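Triphenylmethane reductase (Citrobacter sp., PDB 2VRC) probably reduces triphenylmethane dyes, using NADPH as the hydride donor. Local coordinates at residues D[70-75]-D[100-105]. The protein carries 4 engineered substitutions. Residues are numbered along the deposited sequence; the frame is centred on the assembly and turned at random.
Sequences LLFISG and KHIAYT
Phe-72 and Tyr-104 lie side by side on neighbouring parallel strands of the Rossmann-type sheet, the two strands of a beta-alpha-beta unit joined through helix 80-96. Paired in register, they share a sheet face, and nearly equal first torsions (chi1 169° and 171°, each CG opposite its own N) send the rings out alongside each other. They meet edge-to-face: the CD1 edge of Tyr-104 sits over one face of Phe-72, near its rim, 3.5 Å from Phe-72 CD2, with the planes inclined at 53°. Phenylalanine suits a largely apolar setting against Val-90 and Val-91 of the helix, with His-87 meeting its ring edge-to-face and Ile-102 CG2 at the ring's edge, whereas tyrosine carries its hydroxyl on to a hydrogen bond with His-121.

On the other sheet face, Ala-103 offers only a methyl, and Leu-71 CD1 comes within 4.1 Å of its CB and also touches the methyl CG2 of Thr-105, the side chains of Leu-71 and Thr-105 crossing at about a right angle. The backbones themselves are joined by a parallel ladder, in which Phe-72 N donates to Ala-103 O at 2.7 Å and Thr-105 N to Phe-72 O at 3.1 Å.

Further along, at the NADP(+)-binding residues Ser-74 and Gly-75, a side chain takes over from the ladder. Thr-105 turns OG1 between its own N and carbonyl carbon, and OG1 accepts a hydrogen bond from Ser-74 N at 3.1 Å.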
ATOM      1  N   LEU D  70     -10.137  13.478 -11.943  1.00 34.56           N
ATOM      2  CA  LEU D  70      -9.796  12.937 -10.663  1.00 34.06           C
ATOM      3  C   LEU D  70      -9.958  13.950  -9.544  1.00 34.15           C
ATOM      4  O   LEU D  70      -9.362  15.015  -9.578  1.00 34.63           O
ATOM      5  CB  LEU D  70      -8.354  12.417 -10.693  1.00 33.92           C
ATOM      6  CG  LEU D  70      -7.812  11.906  -9.352  1.00 33.44           C
ATOM      7  CD1 LEU D  70      -8.732  10.811  -8.745  1.00 31.39           C
ATOM      8  CD2 LEU D  70      -6.387  11.409  -9.521  1.00 31.60           C
ATOM      9  N   LEU D  71     -10.770  13.620  -8.546  1.00 34.11           N
ATOM     10  CA  LEU D  71     -10.728  14.353  -7.296  1.00 34.09           C
ATOM     11  C   LEU D  71      -9.763  13.647  -6.355  1.00 33.69           C
ATOM     12  O   LEU D  71     -10.030  12.557  -5.862  1.00 34.49           O
ATOM     13  CB  LEU D  71     -12.113  14.526  -6.658  1.00 34.05           C
ATOM     14  CG  LEU D  71     -12.105  15.173  -5.260  1.00 35.09           C
ATOM     15  CD1 LEU D  71     -11.456  16.590  -5.280  1.00 33.96           C
ATOM     16  CD2 LEU D  71     -13.514  15.232  -4.659  1.00 32.90           C
ATOM     17  N   PHE D  72      -8.633  14.296  -6.122  1.00 33.02           N
ATOM     18  CA  PHE D  72      -7.533  13.793  -5.311  1.00 31.80           C
ATOM     19  C   PHE D  72      -7.652  14.459  -3.936  1.00 31.88           C
ATOM     20  O   PHE D  72      -7.357  15.628  -3.782  1.00 30.67           O
ATOM     21  CB  PHE D  72      -6.225  14.152  -6.047  1.00 31.49           C
ATOM     22  CG  PHE D  72      -4.949  13.960  -5.263  1.00 29.33           C
ATOM     23  CD1 PHE D  72      -4.888  13.201  -4.112  1.00 28.41           C
ATOM     24  CD2 PHE D  72      -3.773  14.501  -5.754  1.00 28.68           C
ATOM     25  CE1 PHE D  72      -3.679  13.033  -3.433  1.00 30.02           C
ATOM     26  CE2 PHE D  72      -2.563  14.358  -5.080  1.00 28.95           C
ATOM     27  CZ  PHE D  72      -2.511  13.612  -3.918  1.00 28.99           C
ATOM     28  N   ILE D  73      -8.111  13.696  -2.950  1.00 32.55           N
ATOM     29  CA  ILE D  73      -8.303  14.194  -1.579  1.00 33.70           C
ATOM     30  C   ILE D  73      -7.091  13.835  -0.731  1.00 35.37           C
ATOM     31  O   ILE D  73      -6.606  12.699  -0.770  1.00 35.39           O
ATOM     32  CB  ILE D  73      -9.597  13.596  -1.000  1.00 33.71           C
ATOM     33  CG1 ILE D  73     -10.737  13.909  -1.979  1.00 32.59           C
ATOM     34  CG2 ILE D  73      -9.868  14.049   0.463  1.00 31.61           C
ATOM     35  CD1 ILE D  73     -12.078  13.548  -1.503  1.00 33.05           C
ATOM     36  N   SER D  74      -6.558  14.802   0.008  1.00 37.49           N
ATOM     37  CA  SER D  74      -5.318  14.534   0.753  1.00 39.94           C
ATOM     38  C   SER D  74      -5.518  13.473   1.836  1.00 41.49           C
ATOM     39  O   SER D  74      -6.595  13.372   2.426  1.00 40.87           O
ATOM     40  CB  SER D  74      -4.729  15.810   1.345  1.00 39.81           C
ATOM     41  OG  SER D  74      -5.742  16.590   1.959  1.00 42.14           O
ATOM     42  N   GLY D  75      -4.463  12.691   2.060  1.00 43.55           N
ATOM     43  CA  GLY D  75      -4.470  11.591   3.002  1.00 46.61           C
ATOM     44  C   GLY D  75      -4.662  12.029   4.444  1.00 49.24           C
ATOM     45  O   GLY D  75      -4.160  13.078   4.856  1.00 48.84           O
ATOM     46  N   LYS D 100      -7.009  13.522 -17.279  1.00 38.68           N
ATOM     47  CA  LYS D 100      -7.142  14.776 -18.056  1.00 38.52           C
ATOM     48  C   LYS D 100      -7.378  16.011 -17.172  1.00 37.96           C
ATOM     49  O   LYS D 100      -7.168  17.143 -17.600  1.00 38.35           O
ATOM     50  CB  LYS D 100      -8.289  14.670 -19.059  1.00 38.52           C
ATOM     51  CG  LYS D 100      -8.443  13.320 -19.728  1.00 40.08           C
ATOM     52  CD  LYS D 100      -7.978  13.357 -21.198  1.00 44.22           C
ATOM     53  CE  LYS D 100      -6.546  12.808 -21.380  1.00 46.45           C
ATOM     54  NZ  LYS D 100      -6.511  11.295 -21.302  1.00 46.05           N
ATOM     55  N   HIS D 101      -7.832  15.801 -15.945  1.00 37.03           N
ATOM     56  CA  HIS D 101      -7.990  16.906 -15.024  1.00 36.88           C
ATOM     57  C   HIS D 101      -7.772  16.410 -13.596  1.00 36.34           C
ATOM     58  O   HIS D 101      -8.357  15.408 -13.195  1.00 36.11           O
ATOM     59  CB  HIS D 101      -9.367  17.567 -15.181  1.00 36.68           C
ATOM     60  CG  HIS D 101      -9.510  18.831 -14.394  1.00 38.58           C
ATOM     61  ND1 HIS D 101      -9.141  20.059 -14.893  1.00 40.03           N
ATOM     62  CD2 HIS D 101      -9.925  19.053 -13.126  1.00 40.72           C
ATOM     63  CE1 HIS D 101      -9.353  20.984 -13.976  1.00 41.01           C
ATOM     64  NE2 HIS D 101      -9.823  20.403 -12.893  1.00 40.22           N
ATOM     65  N   ILE D 102      -6.923  17.097 -12.839  1.00 35.92           N
ATOM     66  CA  ILE D 102      -6.715  16.757 -11.432  1.00 35.22           C
ATOM     67  C   ILE D 102      -7.229  17.874 -10.567  1.00 34.49           C
ATOM     68  O   ILE D 102      -6.772  19.013 -10.671  1.00 34.62           O
ATOM     69  CB  ILE D 102      -5.237  16.520 -11.093  1.00 35.34           C
ATOM     70  CG1 ILE D 102      -4.707  15.304 -11.865  1.00 36.95           C
ATOM     71  CG2 ILE D 102      -5.062  16.299  -9.571  1.00 34.98           C
ATOM     72  CD1 ILE D 102      -3.161  15.137 -11.829  1.00 38.60           C
ATOM     73  N   ALA D 103      -8.203  17.554  -9.727  1.00 33.33           N
ATOM     74  CA  ALA D 103      -8.595  18.473  -8.673  1.00 32.30           C
ATOM     75  C   ALA D 103      -7.994  17.990  -7.350  1.00 32.04           C
ATOM     76  O   ALA D 103      -8.073  16.810  -7.010  1.00 32.30           O
ATOM     77  CB  ALA D 103     -10.086  18.585  -8.594  1.00 31.31           C
ATOM     78  N   TYR D 104      -7.369  18.890  -6.614  1.00 31.39           N
ATOM     79  CA  TYR D 104      -6.676  18.496  -5.392  1.00 31.39           C
ATOM     80  C   TYR D 104      -7.186  19.304  -4.208  1.00 31.17           C
ATOM     81  O   TYR D 104      -7.391  20.502  -4.329  1.00 32.28           O
ATOM     82  CB  TYR D 104      -5.142  18.659  -5.550  1.00 30.63           C
ATOM     83  CG  TYR D 104      -4.387  18.463  -4.249  1.00 30.40           C
ATOM     84  CD1 TYR D 104      -4.348  17.215  -3.617  1.00 28.79           C
ATOM     85  CD2 TYR D 104      -3.738  19.536  -3.633  1.00 28.51           C
ATOM     86  CE1 TYR D 104      -3.689  17.047  -2.428  1.00 29.95           C
ATOM     87  CE2 TYR D 104      -3.077  19.387  -2.459  1.00 27.66           C
ATOM     88  CZ  TYR D 104      -3.045  18.153  -1.851  1.00 32.44           C
ATOM     89  OH  TYR D 104      -2.359  18.032  -0.664  1.00 33.39           O
ATOM     90  N   THR D 105      -7.393  18.666  -3.069  1.00 31.35           N
ATOM     91  CA  THR D 105      -7.839  19.381  -1.875  1.00 31.75           C
ATOM     92  C   THR D 105      -6.652  19.815  -1.044  1.00 32.18           C
ATOM     93  O   THR D 105      -6.065  19.026  -0.322  1.00 32.23           O
ATOM     94  CB  THR D 105      -8.812  18.544  -1.010  1.00 31.89           C
ATOM     95  OG1 THR D 105      -8.119  17.433  -0.436  1.00 34.40           O
ATOM     96  CG2 THR D 105      -9.975  18.022  -1.836  1.00 30.04           C
TER